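L-lysine 6-monooxygenase (Pseudomonas syringae pv. tomato, PDB 5CQF) probably hydroxylates the side-chain amine of L-lysine, using FAD and NADPH, as a step in siderophore biosynthesis. Local coordinates at residues 207-212 / 218-223; 180-185 / 346-351; 222-227 / 291-296; 184-189 / 317-322. One frame throughout, in Å; residues are numbered along the deposited sequence.

Interaction 1 (207-212 / 218-223); sequences WLVLGS and ESVLEL
The indole of W207 is the flat group here, and L223 sits over one of its faces: CD2 of L223 is 3.9 Å from the centroid of the six-membered ring of W207 and 11° off the ring normal, a CH-pi contact almost over the ring centre. The two methyls of L223 lie side by side over that same face, with CD1 toward the CG, CD2 and CE3 atoms of the indole, 3.7 Å from CD2 of W207. Outside the contact, NE1 of W207 hydrogen-bonds to the carbonyl O of P204, which probably helps to fix the rotation of the ring. This is the first half of a Rossmann-type beta-alpha-beta unit, in which strand 206-210 leads through a turn into helix 214-226. G211 in the turn begins a GxGxxA pattern, consistent with a dinucleotide-binding site. The helix runs back over the sheet, its short segment antiparallel to the strand at 161°. No hydrogen bond joins the two segments; buried apolar side chains do the work. With CG anti to the carbonyl carbon (chi1 -65°), the fork of L223 is turned to the strand, and its CD1 also meets V209 CG2, tip to tip, at 4.0 Å. One turn earlier on the helix, S219 only grazes V209 with its CB; its OG is bonded to S215 O. V220 fills the adjoining position with one methyl, CG2, which packs 3.9 Å from CG1 of V209.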
loop_
_atom_site.group_PDB
_atom_site.type_symbol
_atom_site.label_atom_id
_atom_site.label_comp_id
_atom_site.label_asym_id
_atom_site.label_seq_id
_atom_site.Cartn_x
_atom_site.Cartn_y
_atom_site.Cartn_z
ATOM N N TRP A 207 -3.859 32.240 9.362
ATOM C CA TRP A 207 -4.801 31.470 10.145
ATOM C C TRP A 207 -4.108 30.833 11.321
ATOM O O TRP A 207 -2.939 30.488 11.237
ATOM C CB TRP A 207 -5.389 30.392 9.301
ATOM C CG TRP A 207 -6.400 30.878 8.362
ATOM C CD1 TRP A 207 -6.169 31.440 7.159
ATOM C CD2 TRP A 207 -7.825 30.816 8.516
ATOM N NE1 TRP A 207 -7.345 31.763 6.554
ATOM C CE2 TRP A 207 -8.387 31.389 7.359
ATOM C CE3 TRP A 207 -8.675 30.329 9.514
ATOM C CZ2 TRP A 207 -9.780 31.482 7.150
ATOM C CZ3 TRP A 207 -10.065 30.407 9.310
ATOM C CH2 TRP A 207 -10.598 30.987 8.133
ATOM N N LEU A 208 -4.827 30.702 12.421
ATOM C CA LEU A 208 -4.391 29.886 13.540
ATOM C C LEU A 208 -5.395 28.795 13.703
ATOM O O LEU A 208 -6.579 29.066 13.702
ATOM C CB LEU A 208 -4.330 30.713 14.812
ATOM C CG LEU A 208 -3.696 29.959 15.976
ATOM C CD1 LEU A 208 -2.972 30.925 16.882
ATOM C CD2 LEU A 208 -4.695 29.162 16.802
ATOM N N VAL A 209 -4.934 27.559 13.792
ATOM C CA VAL A 209 -5.817 26.421 14.011
ATOM C C VAL A 209 -5.380 25.696 15.289
ATOM O O VAL A 209 -4.263 25.184 15.376
ATOM C CB VAL A 209 -5.783 25.447 12.815
ATOM C CG1 VAL A 209 -6.691 24.269 13.038
ATOM C CG2 VAL A 209 -6.199 26.149 11.533
ATOM N N LEU A 210 -6.261 25.679 16.280
ATOM C CA LEU A 210 -5.970 25.091 17.580
ATOM C C LEU A 210 -6.476 23.659 17.605
ATOM O O LEU A 210 -7.637 23.401 17.274
ATOM C CB LEU A 210 -6.689 25.902 18.645
ATOM C CG LEU A 210 -6.584 25.497 20.120
ATOM C CD1 LEU A 210 -5.176 25.717 20.648
ATOM C CD2 LEU A 210 -7.575 26.304 20.943
ATOM N N GLY A 211 -5.613 22.722 17.962
ATOM C CA GLY A 211 -6.063 21.345 18.183
ATOM C C GLY A 211 -5.271 20.309 17.436
ATOM O O GLY A 211 -4.564 20.633 16.472
ATOM N N SER A 212 -5.420 19.062 17.865
ATOM C CA SER A 212 -4.563 17.980 17.391
ATOM C C SER A 212 -5.285 16.790 16.748
ATOM O O SER A 212 -4.635 15.892 16.239
ATOM C CB SER A 212 -3.681 17.495 18.546
ATOM O OG SER A 212 -2.846 18.550 19.032
ATOM N N GLU A 218 -8.104 18.260 9.083
ATOM C CA GLU A 218 -8.873 18.519 7.892
ATOM C C GLU A 218 -9.069 20.022 7.620
ATOM O O GLU A 218 -9.119 20.452 6.470
ATOM C CB GLU A 218 -10.224 17.827 7.994
ATOM C CG GLU A 218 -10.103 16.321 8.011
ATOM C CD GLU A 218 -11.459 15.635 8.097
ATOM O OE1 GLU A 218 -12.471 16.354 8.317
ATOM O OE2 GLU A 218 -11.512 14.387 7.924
ATOM N N SER A 219 -9.154 20.806 8.679
ATOM C CA SER A 219 -9.272 22.243 8.542
ATOM C C SER A 219 -8.006 22.801 7.982
ATOM O O SER A 219 -8.016 23.627 7.080
ATOM C CB SER A 219 -9.557 22.882 9.894
ATOM O OG SER A 219 -10.821 22.480 10.391
ATOM N N VAL A 220 -6.898 22.334 8.520
ATOM C CA VAL A 220 -5.622 22.782 8.042
ATOM C C VAL A 220 -5.494 22.458 6.577
ATOM O O VAL A 220 -5.142 23.323 5.776
ATOM C CB VAL A 220 -4.463 22.174 8.842
ATOM C CG1 VAL A 220 -3.121 22.496 8.203
ATOM C CG2 VAL A 220 -4.481 22.713 10.264
ATOM N N LEU A 221 -5.777 21.220 6.228
ATOM C CA LEU A 221 -5.651 20.789 4.840
ATOM C C LEU A 221 -6.505 21.626 3.916
ATOM O O LEU A 221 -6.060 22.014 2.829
ATOM C CB LEU A 221 -6.021 19.321 4.696
ATOM C CG LEU A 221 -5.894 18.667 3.308
ATOM C CD1 LEU A 221 -4.468 18.707 2.796
ATOM C CD2 LEU A 221 -6.339 17.216 3.412
ATOM N N GLU A 222 -7.722 21.921 4.343
ATOM C CA GLU A 222 -8.642 22.612 3.481
ATOM C C GLU A 222 -8.156 24.049 3.290
ATOM O O GLU A 222 -8.212 24.603 2.169
ATOM C CB GLU A 222 -10.056 22.548 4.032
ATOM C CG GLU A 222 -11.072 23.428 3.294
ATOM C CD GLU A 222 -11.468 22.930 1.904
ATOM O OE1 GLU A 222 -11.389 21.708 1.647
ATOM O OE2 GLU A 222 -11.897 23.776 1.079
ATOM N N LEU A 223 -7.636 24.650 4.356
ATOM C CA LEU A 223 -7.137 26.012 4.238
ATOM C C LEU A 223 -5.932 26.096 3.298
ATOM O O LEU A 223 -5.941 26.913 2.375
ATOM C CB LEU A 223 -6.772 26.588 5.583
ATOM C CG LEU A 223 -7.924 26.784 6.551
ATOM C CD1 LEU A 223 -7.335 27.227 7.875
ATOM C CD2 LEU A 223 -8.948 27.809 6.038
#

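Interaction 2 (180-185 / 346-351); sequences ALLGPT and VVLGTG
L182 and L348 meet through one methyl each, and the backbones of T185 and V346 are tied by a hydrogen bond. The CB of L182 is 6.7 Å from L348 CD1 and only leads the chain across; with CG of L182 anti to the carbonyl carbon (chi1 -69°), the side chain heads for L348. CG of L182 comes to 5.6 Å from the same L348 CD1, still short of contact. At the fork the two methyls part: CD1 extends the chain away from L348, while CD2 of L182 turns in and comes within 4.3 Å of CD1 of L348, a loose apolar touch on the exposed side of the loop. I174, in another loop, also packs on L182. L348 points from its strand toward the loop and is itself buried, resting against L186 and L210 of the two flanking strands.

The polar half lies where loop 180-185 runs into strand 186-188. V346 N donates to T185 O at 3.0 Å, with an N-H...O angle of 160° and the donor tilted 19° from the carbonyl plane. T185 O thus starts the parallel ladder between strands 345-348 and 186-188 of the Rossmann-type sheet, which F187 and T189 carry on. The side chain of T185 has other business: its OG1 is bonded to Y326 OH.

The one bond across the contact uses only backbone atoms and does not depend directly on side-chain chemistry; the leucine pair adds a light hydrophobic touch.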
loop_
_atom_site.group_PDB
_atom_site.type_symbol
_atom_site.label_atom_id
_atom_site.label_comp_id
_atom_site.label_asym_id
_atom_site.label_seq_id
_atom_site.Cartn_x
_atom_site.Cartn_y
_atom_site.Cartn_z
ATOM N N ALA A 180 -16.718 35.283 23.904
ATOM C CA ALA A 180 -17.069 36.628 23.430
ATOM C C ALA A 180 -16.612 36.855 21.996
ATOM O O ALA A 180 -17.099 37.770 21.313
ATOM C CB ALA A 180 -16.470 37.691 24.345
ATOM N N LEU A 181 -15.671 36.024 21.545
ATOM C CA LEU A 181 -15.025 36.217 20.251
ATOM C C LEU A 181 -15.676 35.438 19.112
ATOM O O LEU A 181 -15.469 35.787 17.946
ATOM C CB LEU A 181 -13.533 35.884 20.358
ATOM C CG LEU A 181 -12.734 36.713 21.368
ATOM C CD1 LEU A 181 -11.282 36.261 21.422
ATOM C CD2 LEU A 181 -12.807 38.201 21.044
ATOM N N LEU A 182 -16.469 34.415 19.432
ATOM C CA LEU A 182 -17.133 33.614 18.394
ATOM C C LEU A 182 -17.760 34.512 17.342
ATOM O O LEU A 182 -18.515 35.416 17.665
ATOM C CB LEU A 182 -18.206 32.688 18.976
ATOM C CG LEU A 182 -17.691 31.533 19.838
ATOM C CD1 LEU A 182 -18.849 30.640 20.299
ATOM C CD2 LEU A 182 -16.621 30.721 19.101
ATOM N N GLY A 183 -17.424 34.255 16.088
ATOM C CA GLY A 183 -17.846 35.101 14.986
ATOM C C GLY A 183 -17.319 34.623 13.641
ATOM O O GLY A 183 -16.775 33.522 13.522
ATOM N N PRO A 184 -17.487 35.448 12.607
ATOM C CA PRO A 184 -17.056 35.076 11.260
ATOM C C PRO A 184 -15.561 34.768 11.112
ATOM O O PRO A 184 -15.198 34.041 10.203
ATOM C CB PRO A 184 -17.422 36.309 10.413
ATOM C CG PRO A 184 -18.494 37.001 11.172
ATOM C CD PRO A 184 -18.257 36.701 12.624
ATOM N N THR A 185 -14.716 35.350 11.964
ATOM C CA THR A 185 -13.276 35.160 11.887
ATOM C C THR A 185 -12.684 34.331 13.039
ATOM O O THR A 185 -11.480 34.116 13.082
ATOM C CB THR A 185 -12.504 36.502 11.814
ATOM O OG1 THR A 185 -12.800 37.296 12.958
ATOM C CG2 THR A 185 -12.836 37.275 10.547
ATOM N N VAL A 346 -9.042 32.460 13.298
ATOM C CA VAL A 346 -8.766 31.403 14.220
ATOM C C VAL A 346 -9.845 30.349 14.067
ATOM O O VAL A 346 -11.025 30.704 13.882
ATOM C CB VAL A 346 -8.770 31.949 15.641
ATOM C CG1 VAL A 346 -8.697 30.835 16.668
ATOM C CG2 VAL A 346 -7.607 32.908 15.820
ATOM N N VAL A 347 -9.422 29.066 14.077
ATOM C CA VAL A 347 -10.325 27.898 14.036
ATOM C C VAL A 347 -10.122 27.058 15.297
ATOM O O VAL A 347 -9.000 26.686 15.618
ATOM C CB VAL A 347 -10.065 26.982 12.829
ATOM C CG1 VAL A 347 -10.916 25.733 12.904
ATOM C CG2 VAL A 347 -10.352 27.670 11.517
ATOM N N LEU A 348 -11.199 26.754 16.011
ATOM C CA LEU A 348 -11.089 26.011 17.250
ATOM C C LEU A 348 -11.403 24.579 16.981
ATOM O O LEU A 348 -12.553 24.229 16.826
ATOM C CB LEU A 348 -12.026 26.559 18.314
ATOM C CG LEU A 348 -11.904 28.059 18.580
ATOM C CD1 LEU A 348 -12.981 28.490 19.553
ATOM C CD2 LEU A 348 -10.548 28.437 19.130
ATOM N N GLY A 349 -10.374 23.738 16.924
ATOM C CA GLY A 349 -10.582 22.294 16.812
ATOM C C GLY A 349 -10.546 21.716 18.206
ATOM O O GLY A 349 -9.788 20.807 18.493
ATOM N N THR A 350 -11.375 22.252 19.079
ATOM C CA THR A 350 -11.350 21.913 20.481
ATOM C C THR A 350 -12.224 20.712 20.810
ATOM O O THR A 350 -12.220 20.267 21.952
ATOM C CB THR A 350 -11.842 23.102 21.321
ATOM O OG1 THR A 350 -12.958 23.726 20.672
ATOM C CG2 THR A 350 -10.749 24.117 21.496
ATOM N N GLY A 351 -12.972 20.197 19.829
ATOM C CA GLY A 351 -13.869 19.071 20.062
ATOM C C GLY A 351 -15.192 19.447 20.724
ATOM O O GLY A 351 -15.617 20.610 20.679
#

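Interaction 3 (222-227 / 291-296); sequences ELVSRD and QKLFSL
L293 and L296, one turn apart on helix 287-302, are the residues of 291-296 that meet helix 214-226, through V224 and S225. Before them comes K292, whose aliphatic part lies on L221 while NZ forms a salt bridge with E289. L293 follows. Its CB bond runs along the flank of the contact, but the end of the side chain bends in, and CD1 of L293 reaches CG2 of V224 at 4.4 Å, a light apolar touch. F294 and S295 face the other way, toward the second subunit, where F294 packs on L105 and S295 OG bonds to R107 of that subunit.

L296 makes the larger share of the contact from this helix. With CG anti to its backbone N (chi1 179°), it extends toward the other helix and slides past V224 in the opposite direction. Its CD2 methyl is 3.9 Å from V224 CG2 and also 3.5 Å from S225 OG. That hydroxyl is no polar partner for the leucine: it is bonded to L221 O, one turn back on its own helix, so the methyl rests against an oxygen already satisfied. On the far flank of helix 214-226, R226 NE binds E222 OE2 at 2.6 Å, a salt bridge lying in the guanidinium plane.

The two short helical segments cross at 41° with axes 10.8 Å apart. Helix 214-226 lies between the parallel sheet on one side and helix 287-302 on the other, with F192 and L196 of helix 192-198 alongside; helix 287-302 forms the outer layer at the subunit interface.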
loop_
_atom_site.group_PDB
_atom_site.type_symbol
_atom_site.label_atom_id
_atom_site.label_comp_id
_atom_site.label_asym_id
_atom_site.label_seq_id
_atom_site.Cartn_x
_atom_site.Cartn_y
_atom_site.Cartn_z
ATOM N N GLU A 222 -7.722 21.921 4.343
ATOM C CA GLU A 222 -8.642 22.612 3.481
ATOM C C GLU A 222 -8.156 24.049 3.290
ATOM O O GLU A 222 -8.212 24.603 2.169
ATOM C CB GLU A 222 -10.056 22.548 4.032
ATOM C CG GLU A 222 -11.072 23.428 3.294
ATOM C CD GLU A 222 -11.468 22.930 1.904
ATOM O OE1 GLU A 222 -11.389 21.708 1.647
ATOM O OE2 GLU A 222 -11.897 23.776 1.079
ATOM N N LEU A 223 -7.636 24.650 4.356
ATOM C CA LEU A 223 -7.137 26.012 4.238
ATOM C C LEU A 223 -5.932 26.096 3.298
ATOM O O LEU A 223 -5.941 26.913 2.375
ATOM C CB LEU A 223 -6.772 26.588 5.583
ATOM C CG LEU A 223 -7.924 26.784 6.551
ATOM C CD1 LEU A 223 -7.335 27.227 7.875
ATOM C CD2 LEU A 223 -8.948 27.809 6.038
ATOM N N VAL A 224 -4.891 25.288 3.523
ATOM C CA VAL A 224 -3.732 25.351 2.635
ATOM C C VAL A 224 -4.092 24.845 1.232
ATOM O O VAL A 224 -3.378 25.128 0.292
ATOM C CB VAL A 224 -2.498 24.574 3.146
ATOM C CG1 VAL A 224 -1.999 25.132 4.464
ATOM C CG2 VAL A 224 -2.788 23.084 3.263
ATOM N N SER A 225 -5.187 24.112 1.082
ATOM C CA SER A 225 -5.643 23.705 -0.251
ATOM C C SER A 225 -6.327 24.814 -1.024
ATOM O O SER A 225 -6.296 24.813 -2.225
ATOM C CB SER A 225 -6.621 22.528 -0.183
ATOM O OG SER A 225 -5.947 21.371 0.212
ATOM N N ARG A 226 -6.989 25.726 -0.352
ATOM C CA ARG A 226 -7.878 26.629 -1.055
ATOM C C ARG A 226 -7.151 27.797 -1.671
ATOM O O ARG A 226 -7.692 28.436 -2.540
ATOM C CB ARG A 226 -8.936 27.168 -0.109
ATOM C CG ARG A 226 -10.000 26.159 0.238
ATOM C CD ARG A 226 -11.254 26.326 -0.596
ATOM N NE ARG A 226 -12.420 26.186 0.276
ATOM C CZ ARG A 226 -13.296 27.150 0.545
ATOM N NH1 ARG A 226 -14.309 26.881 1.357
ATOM N NH2 ARG A 226 -13.191 28.368 0.002
ATOM N N ASP A 227 -5.944 28.092 -1.208
ATOM C CA ASP A 227 -5.305 29.353 -1.546
ATOM C C ASP A 227 -3.822 29.226 -1.256
ATOM O O ASP A 227 -3.438 28.962 -0.128
ATOM C CB ASP A 227 -5.925 30.462 -0.696
ATOM C CG ASP A 227 -5.346 31.837 -0.986
ATOM O OD1 ASP A 227 -4.191 31.917 -1.467
ATOM O OD2 ASP A 227 -6.051 32.847 -0.709
ATOM N N GLN A 291 -1.438 11.741 5.624
ATOM C CA GLN A 291 -0.669 11.648 4.402
ATOM C C GLN A 291 -0.993 12.800 3.463
ATOM O O GLN A 291 -0.102 13.375 2.870
ATOM C CB GLN A 291 -0.887 10.274 3.742
ATOM C CG GLN A 291 -0.355 10.085 2.319
ATOM C CD GLN A 291 1.142 10.344 2.174
ATOM O OE1 GLN A 291 1.903 10.230 3.144
ATOM N NE2 GLN A 291 1.574 10.707 0.947
ATOM N N LYS A 292 -2.256 13.165 3.326
ATOM C CA LYS A 292 -2.619 14.240 2.377
ATOM C C LYS A 292 -1.985 15.552 2.820
ATOM O O LYS A 292 -1.423 16.314 2.001
ATOM C CB LYS A 292 -4.144 14.387 2.241
ATOM C CG LYS A 292 -4.732 13.578 1.094
ATOM C CD LYS A 292 -6.122 13.030 1.394
ATOM C CE LYS A 292 -7.211 14.072 1.252
ATOM N NZ LYS A 292 -8.393 13.785 2.135
ATOM N N LEU A 293 -2.074 15.809 4.121
ATOM C CA LEU A 293 -1.562 17.060 4.670
ATOM C C LEU A 293 -0.061 17.086 4.575
ATOM O O LEU A 293 0.493 18.030 4.059
ATOM C CB LEU A 293 -2.039 17.286 6.105
ATOM C CG LEU A 293 -1.461 18.530 6.782
ATOM C CD1 LEU A 293 -1.787 19.803 6.020
ATOM C CD2 LEU A 293 -2.021 18.602 8.172
ATOM N N PHE A 294 0.606 16.029 5.000
ATOM C CA PHE A 294 2.085 15.994 4.924
ATOM C C PHE A 294 2.618 16.083 3.468
ATOM O O PHE A 294 3.569 16.820 3.167
ATOM C CB PHE A 294 2.586 14.730 5.643
ATOM C CG PHE A 294 4.070 14.615 5.702
ATOM C CD1 PHE A 294 4.801 15.215 6.744
ATOM C CD2 PHE A 294 4.760 13.916 4.721
ATOM C CE1 PHE A 294 6.196 15.115 6.780
ATOM C CE2 PHE A 294 6.156 13.830 4.747
ATOM C CZ PHE A 294 6.870 14.422 5.778
ATOM N N SER A 295 1.995 15.364 2.551
ATOM C CA SER A 295 2.412 15.414 1.133
ATOM C C SER A 295 2.280 16.808 0.503
ATOM O O SER A 295 3.166 17.255 -0.203
ATOM C CB SER A 295 1.608 14.406 0.310
ATOM O OG SER A 295 1.926 14.479 -1.066
ATOM N N LEU A 296 1.177 17.489 0.785
ATOM C CA LEU A 296 0.927 18.797 0.227
ATOM C C LEU A 296 1.895 19.832 0.758
ATOM O O LEU A 296 2.391 20.667 0.011
ATOM C CB LEU A 296 -0.516 19.222 0.544
ATOM C CG LEU A 296 -0.984 20.612 0.054
ATOM C CD1 LEU A 296 -0.567 20.831 -1.397
ATOM C CD2 LEU A 296 -2.497 20.742 0.197
#

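Interaction 4 (184-189 / 317-322); sequences PTLFHT and SAIEHT
L186 and I319 sit on strands of two different sheets, yet they meet tip to tip, with no hydrogen bond between their segments and backbones so far apart that the nearest CA atoms, those of L186 and H321, are 9.7 Å from each other. Strand 186-188 is an edge of the parallel Rossmann-type sheet; strand 314-322 is an edge of the three-stranded antiparallel sheet that follows strand 308-311 in the chain. The contact therefore bridges the parallel sheet and the antiparallel one by side chains alone. Both side chains are extended toward each other: CG of L186 and CG1 of I319 are each anti to their backbone N (chi1 -176° and 175°). Y326 and V328 of the middle antiparallel strand pack on L186 and I319 respectively, adding to the same apolar layer. Nearer the surface, H321 approaches T185, but the hydroxyl is bonded to Y326 OH and the imidazole stacks on the ring of Y326, so this tyrosine serves both. T185 OG1 remains 4.3 Å from H321 NE2, while CD1 of L186 meets CD1 of I319 at 3.9 Å.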
loop_
_atom_site.group_PDB
_atom_site.type_symbol
_atom_site.label_atom_id
_atom_site.label_comp_id
_atom_site.label_asym_id
_atom_site.label_seq_id
_atom_site.Cartn_x
_atom_site.Cartn_y
_atom_site.Cartn_z
ATOM N N PRO A 184 -17.487 35.448 12.607
ATOM C CA PRO A 184 -17.056 35.076 11.260
ATOM C C PRO A 184 -15.561 34.768 11.112
ATOM O O PRO A 184 -15.198 34.041 10.203
ATOM C CB PRO A 184 -17.422 36.309 10.413
ATOM C CG PRO A 184 -18.494 37.001 11.172
ATOM C CD PRO A 184 -18.257 36.701 12.624
ATOM N N THR A 185 -14.716 35.350 11.964
ATOM C CA THR A 185 -13.276 35.160 11.887
ATOM C C THR A 185 -12.684 34.331 13.039
ATOM O O THR A 185 -11.480 34.116 13.082
ATOM C CB THR A 185 -12.504 36.502 11.814
ATOM O OG1 THR A 185 -12.800 37.296 12.958
ATOM C CG2 THR A 185 -12.836 37.275 10.547
ATOM N N LEU A 186 -13.505 33.869 13.967
ATOM C CA LEU A 186 -13.040 32.927 14.965
ATOM C C LEU A 186 -14.173 31.960 15.214
ATOM O O LEU A 186 -15.248 32.367 15.678
ATOM C CB LEU A 186 -12.624 33.667 16.237
ATOM C CG LEU A 186 -12.016 32.780 17.329
ATOM C CD1 LEU A 186 -11.033 33.546 18.210
ATOM C CD2 LEU A 186 -13.106 32.142 18.172
ATOM N N PHE A 187 -13.974 30.688 14.879
ATOM C CA PHE A 187 -15.088 29.728 14.964
ATOM C C PHE A 187 -14.661 28.325 15.270
ATOM O O PHE A 187 -13.484 27.989 15.150
ATOM C CB PHE A 187 -15.910 29.732 13.669
ATOM C CG PHE A 187 -15.077 29.709 12.420
ATOM C CD1 PHE A 187 -14.742 28.517 11.825
ATOM C CD2 PHE A 187 -14.664 30.879 11.837
ATOM C CE1 PHE A 187 -13.999 28.490 10.667
ATOM C CE2 PHE A 187 -13.917 30.874 10.672
ATOM C CZ PHE A 187 -13.567 29.677 10.096
ATOM N N HIS A 188 -15.644 27.508 15.642
ATOM C CA HIS A 188 -15.404 26.096 15.951
ATOM C C HIS A 188 -15.422 25.302 14.667
ATOM O O HIS A 188 -16.064 25.714 13.687
ATOM C CB HIS A 188 -16.520 25.586 16.864
ATOM C CG HIS A 188 -16.258 24.248 17.474
ATOM N ND1 HIS A 188 -16.849 23.097 17.014
ATOM C CD2 HIS A 188 -15.491 23.880 18.524
ATOM C CE1 HIS A 188 -16.453 22.072 17.744
ATOM N NE2 HIS A 188 -15.627 22.520 18.669
ATOM N N THR A 189 -14.756 24.152 14.677
ATOM C CA THR A 189 -14.704 23.287 13.503
ATOM C C THR A 189 -16.065 22.815 13.031
ATOM O O THR A 189 -16.216 22.500 11.865
ATOM C CB THR A 189 -13.810 22.038 13.712
ATOM O OG1 THR A 189 -14.179 21.350 14.914
ATOM C CG2 THR A 189 -12.383 22.431 13.827
ATOM N N SER A 317 -2.453 31.601 25.932
ATOM C CA SER A 317 -2.451 32.218 27.246
ATOM C C SER A 317 -3.061 33.630 27.229
ATOM O O SER A 317 -3.373 34.184 28.272
ATOM C CB SER A 317 -1.002 32.278 27.737
ATOM O OG SER A 317 -0.198 33.024 26.828
ATOM N N ALA A 318 -3.181 34.221 26.043
ATOM C CA ALA A 318 -3.933 35.473 25.844
ATOM C C ALA A 318 -4.288 35.656 24.366
ATOM O O ALA A 318 -3.560 35.217 23.482
ATOM C CB ALA A 318 -3.147 36.679 26.354
ATOM N N ILE A 319 -5.403 36.323 24.113
ATOM C CA ILE A 319 -5.851 36.618 22.758
ATOM C C ILE A 319 -6.711 37.873 22.775
ATOM O O ILE A 319 -7.522 38.056 23.678
ATOM C CB ILE A 319 -6.650 35.427 22.176
ATOM C CG1 ILE A 319 -7.224 35.768 20.799
ATOM C CG2 ILE A 319 -7.775 35.001 23.104
ATOM C CD1 ILE A 319 -7.673 34.554 20.016
ATOM N N GLU A 320 -6.533 38.748 21.791
ATOM C CA GLU A 320 -7.432 39.875 21.654
ATOM C C GLU A 320 -7.684 40.195 20.207
ATOM O O GLU A 320 -6.830 39.982 19.360
ATOM C CB GLU A 320 -6.942 41.116 22.417
ATOM C CG GLU A 320 -5.549 41.617 22.075
ATOM C CD GLU A 320 -5.175 42.886 22.854
ATOM O OE1 GLU A 320 -4.252 42.805 23.706
ATOM O OE2 GLU A 320 -5.798 43.961 22.627
ATOM N N HIS A 321 -8.888 40.682 19.951
ATOM C CA HIS A 321 -9.311 41.092 18.636
ATOM C C HIS A 321 -8.946 42.565 18.506
ATOM O O HIS A 321 -9.399 43.401 19.276
ATOM C CB HIS A 321 -10.819 40.860 18.522
ATOM C CG HIS A 321 -11.371 40.982 17.136
ATOM N ND1 HIS A 321 -12.656 41.421 16.890
ATOM C CD2 HIS A 321 -10.832 40.705 15.924
ATOM C CE1 HIS A 321 -12.882 41.412 15.588
ATOM N NE2 HIS A 321 -11.792 40.979 14.979
ATOM N N THR A 322 -8.074 42.870 17.565
ATOM C CA THR A 322 -7.748 44.235 17.238
ATOM C C THR A 322 -8.319 44.582 15.857
ATOM O O THR A 322 -9.002 43.776 15.210
ATOM C CB THR A 322 -6.219 44.428 17.243
ATOM O OG1 THR A 322 -5.650 43.757 16.116
ATOM C CG2 THR A 322 -5.618 43.838 18.493
#

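Overall arrangement
Along the chain from the N terminus, the first of these segments is 180-185, overlapped by 184-189; interactions 2 and 4 both start here. Neither closes until much later. Strand 206-210 follows, and interaction 1 closes the shortest loop, through the glycine turn to 218-223. Interaction 3 begins on that same helix, sharing E222 and L223, and closes at 291-296. Both lie within the span of interaction 4, which ends at 317-322 on the antiparallel sheet; interaction 2 closes last, at 346-351. Strand 345-348 slots between 186-188 and 206-210, so interactions 1, 2 and 4 share one parallel sheet, while interaction 3 adds the outer helix layer, about 20 Å between centres from interaction 2.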